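Local coordinates for geranyl diphosphate synthase small subunit (Antirrhinum majus, PDB 3QKC), which probably acts as the regulatory partner of a heteromeric prenyltransferase that makes geranyl diphosphate, the ten-carbon precursor of monoterpenes, at residues L138-E143 with A188-I193. Residues are numbered along the deposited sequence; the frame is centred on the assembly and turned at random.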
loop_
_atom_site.group_PDB
_atom_site.type_symbol
_atom_site.label_atom_id
_atom_site.label_comp_id
_atom_site.label_asym_id
_atom_site.label_seq_id
_atom_site.Cartn_x
_atom_site.Cartn_y
_atom_site.Cartn_z
ATOM N N LEU A 138 -9.234 11.078 3.116
ATOM C CA LEU A 138 -8.703 10.878 1.781
ATOM C C LEU A 138 -7.398 11.647 1.610
ATOM O O LEU A 138 -6.436 11.115 1.053
ATOM C CB LEU A 138 -9.716 11.339 0.743
ATOM C CG LEU A 138 -9.889 10.614 -0.585
ATOM C CD1 LEU A 138 -9.852 9.106 -0.397
ATOM C CD2 LEU A 138 -11.233 11.057 -1.203
ATOM N N ARG A 139 -7.358 12.893 2.088
ATOM C CA ARG A 139 -6.122 13.660 2.005
ATOM C C ARG A 139 -4.993 13.064 2.851
ATOM O O ARG A 139 -3.832 13.116 2.447
ATOM C CB ARG A 139 -6.324 15.142 2.341
ATOM C CG ARG A 139 -5.101 15.991 1.970
ATOM C CD ARG A 139 -5.384 17.477 2.037
ATOM N NE ARG A 139 -4.169 18.284 1.918
ATOM C CZ ARG A 139 -4.147 19.615 2.015
ATOM N NH1 ARG A 139 -5.273 20.288 2.243
ATOM N NH2 ARG A 139 -3.004 20.282 1.884
ATOM N N ALA A 140 -5.345 12.510 4.014
ATOM C CA ALA A 140 -4.386 11.844 4.898
ATOM C C ALA A 140 -3.802 10.614 4.208
ATOM O O ALA A 140 -2.630 10.288 4.374
ATOM C CB ALA A 140 -5.065 11.447 6.227
ATOM N N ILE A 141 -4.641 9.948 3.424
ATOM C CA ILE A 141 -4.277 8.746 2.689
ATOM C C ILE A 141 -3.297 9.091 1.576
ATOM O O ILE A 141 -2.282 8.404 1.384
ATOM C CB ILE A 141 -5.540 8.042 2.181
ATOM C CG1 ILE A 141 -6.079 7.149 3.299
ATOM C CG2 ILE A 141 -5.285 7.255 0.889
ATOM C CD1 ILE A 141 -7.553 6.919 3.230
ATOM N N ILE A 142 -3.581 10.199 0.898
ATOM C CA ILE A 142 -2.674 10.750 -0.096
ATOM C C ILE A 142 -1.290 10.968 0.503
ATOM O O ILE A 142 -0.283 10.567 -0.108
ATOM C CB ILE A 142 -3.217 12.052 -0.702
ATOM C CG1 ILE A 142 -4.416 11.740 -1.593
ATOM C CG2 ILE A 142 -2.142 12.734 -1.511
ATOM C CD1 ILE A 142 -5.452 12.859 -1.661
ATOM N N GLU A 143 -1.249 11.553 1.705
ATOM C CA GLU A 143 0.017 11.793 2.409
ATOM C C GLU A 143 0.797 10.516 2.691
ATOM O O GLU A 143 2.007 10.472 2.496
ATOM C CB GLU A 143 -0.209 12.519 3.740
ATOM C CG GLU A 143 -0.415 14.010 3.617
ATOM C CD GLU A 143 0.723 14.713 2.915
ATOM O OE1 GLU A 143 1.892 14.541 3.297
ATOM O OE2 GLU A 143 0.437 15.466 1.981
ATOM N N ALA A 188 3.580 14.695 10.280
ATOM C CA ALA A 188 3.205 16.041 10.694
ATOM C C ALA A 188 2.037 16.541 9.854
ATOM O O ALA A 188 1.077 17.097 10.390
ATOM C CB ALA A 188 4.381 16.961 10.574
ATOM N N ALA A 189 2.099 16.313 8.544
ATOM C CA ALA A 189 1.045 16.782 7.643
ATOM C C ALA A 189 -0.296 16.095 7.915
ATOM O O ALA A 189 -1.341 16.756 7.872
ATOM C CB ALA A 189 1.459 16.626 6.188
ATOM N N CYS A 190 -0.266 14.789 8.194
ATOM C CA CYS A 190 -1.475 14.037 8.591
ATOM C C CYS A 190 -2.067 14.577 9.884
ATOM O O CYS A 190 -3.262 14.824 9.974
ATOM C CB CYS A 190 -1.165 12.558 8.788
ATOM S SG CYS A 190 -1.034 11.602 7.279
ATOM N N GLY A 191 -1.224 14.739 10.896
ATOM C CA GLY A 191 -1.644 15.375 12.138
ATOM C C GLY A 191 -2.422 16.651 11.873
ATOM O O GLY A 191 -3.551 16.821 12.351
ATOM N N ALA A 192 -1.824 17.531 11.076
ATOM C CA ALA A 192 -2.405 18.829 10.786
ATOM C C ALA A 192 -3.712 18.703 10.001
ATOM O O ALA A 192 -4.694 19.374 10.316
ATOM C CB ALA A 192 -1.379 19.715 10.050
ATOM N N ILE A 193 -3.731 17.821 8.999
ATOM C CA ILE A 193 -4.915 17.614 8.176
ATOM C C ILE A 193 -6.054 17.127 9.051
ATOM O O ILE A 193 -7.171 17.662 8.991
ATOM C CB ILE A 193 -4.675 16.614 7.011
ATOM C CG1 ILE A 193 -3.854 17.273 5.890
ATOM C CG2 ILE A 193 -6.010 16.116 6.435
ATOM C CD1 ILE A 193 -3.113 16.262 4.988
#
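I193 sets its CD1 methyl against the aliphatic stem of R139, 3.6 Å from CG of the arginine, and the two side chains cross at about a right angle. With CG anti to the backbone N (chi1 -168°), R139 runs extended as far as NE, and CG1 of I193 lies over one face of its guanidinium. The charged end goes on to a salt bridge with E199, at the start of helix 199-219, so the arginine is apolar along its stem and ionic at its tip. Replacing R139 with an alanine removes the stem, which would probably uncover part of I193 CD1 and leave E199 without this partner. The same CD1 methyl also meets E143, 3.8 Å from its CG. That glutamate bends at chi2 (-57°), which folds its carboxylate back beside A189, with OE1 3.6 Å from the A189 CB; OE2 makes a salt bridge to R206, a second tie from helix 134-148 to helix 199-219, so the charge of this buried glutamate is probably balanced there. Next to A189, C190 places its SG between the helices, 3.7 Å from E143 CB and 3.6 Å from the carbonyl O of A140. Small residues let the backbones close in here: the CA atoms of A140 and C190 are 5.2 Å apart, and the axes of the two short segments approach to 9.3 Å. They run antiparallel at 177°, joined by van der Waals packing, while helix 134-148 turns I141 and I142 toward the second subunit. Such near-antiparallel packing of neighbouring helices is characteristic of the all-helical isoprenyl diphosphate synthase fold.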